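PDB 4B29: dimethylsulfoniopropionate lyase from Roseovarius nubinhibens, which probably cleaves dimethylsulfoniopropionate to release dimethyl sulfide, using a metal ion held in a cupin fold. Local coordinates for residues A[75-86]-A[156-164]. Sequence-based numbering, arbitrary orientation.
Sequences PGHASDQSQPLR and YSVVSGRAL. With PO4 (phosphate ion), chain B; EDO (1,2-ethanediol), chain F.
Gly76 and Gly161 bring the two backbones to 4.0 Å between their CA atoms where residues 75-78, in the segment leading into helix 83-92, cross the corner between strands 153-159 and 163-167, and a single backbone hydrogen bond joins them there, from Gly161 N to His77 O at 2.9 Å. Both glycines have positive phi. The CB of Ser160 is directed toward the 75-86 segment. With chi1 at 54°, its OG sits between its own backbone N and carbonyl carbon and donates to Pro75 O at 2.7 Å, approaching from above the carbonyl plane rather than along a lone pair. The aliphatic part of Arg86 lies against the same serine, CG 3.4 Å from Ser160 OG. Its chain then bends at chi3 (65°) so that NH1 can donate to Gly76 O, 2.9 Å away and close to the guanidinium plane, while Ala78 CB lies over one face of that group. Arg86 thereby ties its helix back to the loop that grips Ser160. Further along, Ser82 OG donates to Val159 O over 2.6 Å, almost straight along the C=O axis; Ser82 N in turn is bound by Ser79 OG in an ST motif. Val159 packs against the helix with both methyls: CG1 lies on the backbone of Arg86, and CG2 meets Leu85 CD2 at 3.7 Å, the two side chains crossing at about a right angle. Beyond the contact, Leu85 continues onto Leu31, Ala34 and Trp38 of helix 24-41, whereas Val159 and Ser160 form a classic beta bulge opposite Leu199 of strand 198-205; the contact thus joins the start of helix 83-92 to the corner where the chain passes from one cupin sheet to the other.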
loop_
_atom_site.group_PDB
_atom_site.type_symbol
_atom_site.label_atom_id
_atom_site.label_comp_id
_atom_site.label_asym_id
_atom_site.label_seq_id
_atom_site.Cartn_x
_atom_site.Cartn_y
_atom_site.Cartn_z
ATOM N N PRO A 75 -8.132 6.651 9.682
ATOM C CA PRO A 75 -6.917 6.341 8.870
ATOM C C PRO A 75 -5.786 5.750 9.716
ATOM O O PRO A 75 -4.842 5.165 9.171
ATOM C CB PRO A 75 -6.503 7.706 8.324
ATOM C CG PRO A 75 -7.018 8.703 9.396
ATOM C CD PRO A 75 -8.319 8.111 9.819
ATOM N N GLY A 76 -5.892 5.852 11.045
ATOM C CA GLY A 76 -4.808 5.307 11.890
ATOM C C GLY A 76 -3.957 6.401 12.456
ATOM O O GLY A 76 -3.796 7.486 11.864
ATOM N N HIS A 77 -3.400 6.146 13.639
ATOM C CA HIS A 77 -2.428 7.071 14.235
ATOM C C HIS A 77 -1.199 7.291 13.338
ATOM O O HIS A 77 -0.625 6.327 12.853
ATOM C CB HIS A 77 -1.935 6.509 15.606
ATOM C CG HIS A 77 -0.790 7.273 16.214
ATOM N ND1 HIS A 77 -0.954 8.498 16.840
ATOM C CD2 HIS A 77 0.535 6.978 16.314
ATOM C CE1 HIS A 77 0.219 8.936 17.273
ATOM N NE2 HIS A 77 1.138 8.027 16.978
ATOM N N ALA A 78 -0.805 8.546 13.153
ATOM C CA ALA A 78 0.418 8.903 12.436
ATOM C C ALA A 78 1.507 9.405 13.357
ATOM O O ALA A 78 1.236 10.021 14.427
ATOM C CB ALA A 78 0.100 9.980 11.331
ATOM N N SER A 79 2.757 9.219 12.967
ATOM C CA SER A 79 3.835 9.940 13.631
ATOM C C SER A 79 3.875 11.356 13.064
ATOM O O SER A 79 3.205 11.634 12.065
ATOM C CB SER A 79 5.175 9.276 13.358
ATOM O OG SER A 79 5.435 9.337 11.932
ATOM N N ASP A 80 4.654 12.251 13.679
ATOM C CA ASP A 80 4.778 13.593 13.115
ATOM C C ASP A 80 5.378 13.489 11.693
ATOM O O ASP A 80 5.012 14.260 10.799
ATOM C CB ASP A 80 5.676 14.455 14.007
ATOM C CG ASP A 80 4.994 14.838 15.334
ATOM O OD1 ASP A 80 3.766 14.592 15.524
ATOM O OD2 ASP A 80 5.715 15.396 16.184
ATOM N N GLN A 81 6.276 12.518 11.500
ATOM C CA GLN A 81 6.910 12.314 10.188
ATOM C C GLN A 81 5.958 11.758 9.142
ATOM O O GLN A 81 6.112 12.061 7.948
ATOM C CB GLN A 81 8.133 11.422 10.327
ATOM C CG GLN A 81 9.299 12.201 10.932
ATOM C CD GLN A 81 10.279 11.278 11.610
ATOM O OE1 GLN A 81 10.355 10.071 11.282
ATOM N NE2 GLN A 81 11.021 11.825 12.620
ATOM N N SER A 82 4.987 10.965 9.554
ATOM C CA SER A 82 4.111 10.276 8.575
ATOM C C SER A 82 2.772 10.994 8.380
ATOM O O SER A 82 1.991 10.638 7.493
ATOM C CB SER A 82 3.887 8.827 9.023
ATOM O OG SER A 82 2.826 8.688 9.968
ATOM N N GLN A 83 2.497 11.988 9.233
ATOM C CA GLN A 83 1.204 12.692 9.127
ATOM C C GLN A 83 0.954 13.355 7.748
ATOM O O GLN A 83 -0.150 13.237 7.236
ATOM C CB GLN A 83 1.045 13.700 10.298
ATOM C CG GLN A 83 -0.105 14.727 10.099
ATOM C CD GLN A 83 0.386 16.030 9.342
ATOM O OE1 GLN A 83 1.464 16.569 9.645
ATOM N NE2 GLN A 83 -0.405 16.513 8.357
ATOM N N PRO A 84 1.955 14.005 7.161
ATOM C CA PRO A 84 1.688 14.640 5.834
ATOM C C PRO A 84 1.247 13.602 4.797
ATOM O O PRO A 84 0.267 13.834 4.055
ATOM C CB PRO A 84 3.027 15.313 5.477
ATOM C CG PRO A 84 3.580 15.692 6.872
ATOM C CD PRO A 84 3.240 14.447 7.708
ATOM N N LEU A 85 1.931 12.449 4.785
ATOM C CA LEU A 85 1.564 11.375 3.823
ATOM C C LEU A 85 0.223 10.783 4.148
ATOM O O LEU A 85 -0.586 10.557 3.272
ATOM C CB LEU A 85 2.654 10.293 3.810
ATOM C CG LEU A 85 2.373 9.149 2.825
ATOM C CD1 LEU A 85 2.096 9.562 1.369
ATOM C CD2 LEU A 85 3.586 8.167 2.885
ATOM N N ARG A 86 -0.057 10.523 5.445
ATOM C CA ARG A 86 -1.352 9.978 5.785
ATOM C C ARG A 86 -2.470 10.941 5.306
ATOM O O ARG A 86 -3.474 10.511 4.750
ATOM C CB ARG A 86 -1.518 9.805 7.323
ATOM C CG ARG A 86 -2.853 9.176 7.661
ATOM C CD ARG A 86 -3.147 9.361 9.190
ATOM N NE ARG A 86 -3.298 10.777 9.497
ATOM C CZ ARG A 86 -3.540 11.233 10.735
ATOM N NH1 ARG A 86 -3.613 10.371 11.737
ATOM N NH2 ARG A 86 -3.681 12.541 10.979
ATOM N N TYR A 156 7.409 -3.173 2.172
ATOM C CA TYR A 156 6.332 -2.455 2.837
ATOM C C TYR A 156 6.879 -1.295 3.666
ATOM O O TYR A 156 7.978 -1.367 4.219
ATOM C CB TYR A 156 5.645 -3.402 3.874
ATOM C CG TYR A 156 4.355 -3.957 3.395
ATOM C CD1 TYR A 156 4.351 -5.056 2.507
ATOM C CD2 TYR A 156 3.142 -3.401 3.761
ATOM C CE1 TYR A 156 3.121 -5.606 2.064
ATOM C CE2 TYR A 156 1.942 -3.922 3.333
ATOM C CZ TYR A 156 1.936 -4.995 2.444
ATOM O OH TYR A 156 0.735 -5.517 2.037
ATOM N N SER A 157 6.069 -0.219 3.764
ATOM C CA SER A 157 6.237 0.764 4.866
ATOM C C SER A 157 4.869 0.954 5.474
ATOM O O SER A 157 3.835 0.815 4.798
ATOM C CB SER A 157 6.832 2.125 4.411
ATOM O OG SER A 157 5.876 2.875 3.637
ATOM N N VAL A 158 4.874 1.292 6.773
ATOM C CA VAL A 158 3.629 1.664 7.420
ATOM C C VAL A 158 3.481 3.199 7.449
ATOM O O VAL A 158 4.394 3.904 7.877
ATOM C CB VAL A 158 3.651 1.143 8.882
ATOM C CG1 VAL A 158 2.256 1.491 9.564
ATOM C CG2 VAL A 158 3.831 -0.382 8.821
ATOM N N VAL A 159 2.312 3.683 7.013
ATOM C CA VAL A 159 2.088 5.132 7.026
ATOM C C VAL A 159 1.379 5.503 8.314
ATOM O O VAL A 159 1.791 6.488 8.961
ATOM C CB VAL A 159 1.215 5.588 5.829
ATOM C CG1 VAL A 159 1.017 7.130 5.859
ATOM C CG2 VAL A 159 1.977 5.202 4.510
ATOM N N SER A 160 0.356 4.743 8.632
ATOM C CA SER A 160 -0.389 5.066 9.886
ATOM C C SER A 160 -1.037 3.808 10.398
ATOM O O SER A 160 -1.207 2.789 9.675
ATOM C CB SER A 160 -1.408 6.214 9.616
ATOM O OG SER A 160 -2.277 5.905 8.531
ATOM N N GLY A 161 -1.404 3.815 11.678
ATOM C CA GLY A 161 -1.966 2.585 12.248
ATOM C C GLY A 161 -0.828 1.632 12.618
ATOM O O GLY A 161 0.312 2.062 12.866
ATOM N N ARG A 162 -1.147 0.345 12.661
ATOM C CA ARG A 162 -0.151 -0.689 13.037
ATOM C C ARG A 162 -0.741 -2.049 12.758
ATOM O O ARG A 162 -1.979 -2.232 12.689
ATOM C CB ARG A 162 0.252 -0.538 14.521
ATOM C CG ARG A 162 -0.825 -0.923 15.446
ATOM C CD ARG A 162 -0.407 -0.565 16.944
ATOM N NE ARG A 162 0.611 -1.328 17.654
ATOM C CZ ARG A 162 0.381 -2.442 18.383
ATOM N NH1 ARG A 162 -0.817 -3.005 18.422
ATOM N NH2 ARG A 162 1.356 -3.018 19.085
ATOM N N ALA A 163 0.133 -3.029 12.515
ATOM C CA ALA A 163 -0.344 -4.376 12.294
ATOM C C ALA A 163 0.760 -5.388 12.533
ATOM O O ALA A 163 1.929 -5.023 12.557
ATOM C CB ALA A 163 -0.900 -4.544 10.809
ATOM N N LEU A 164 0.349 -6.653 12.650
ATOM C CA LEU A 164 1.282 -7.759 12.851
ATOM C C LEU A 164 1.562 -8.405 11.508
ATOM O O LEU A 164 0.623 -8.896 10.865
ATOM C CB LEU A 164 0.658 -8.770 13.837
ATOM C CG LEU A 164 1.589 -9.918 14.198
ATOM C CD1 LEU A 164 2.832 -9.410 14.935
ATOM C CD2 LEU A 164 0.724 -10.942 15.052
HETATM P P PO4 B . 0.513 -7.531 -0.773
HETATM O O1 PO4 B . -0.956 -7.584 -1.072
HETATM O O2 PO4 B . 1.019 -6.137 -1.192
HETATM O O3 PO4 B . 0.823 -7.775 0.698
HETATM O O4 PO4 B . 1.281 -8.555 -1.543
HETATM C C1 EDO F . 0.130 -2.702 -0.372
HETATM O O1 EDO F . -0.134 -2.859 1.025
HETATM C C2 EDO F . -1.078 -3.234 -1.096
HETATM O O2 EDO F . -0.678 -3.253 -2.451
#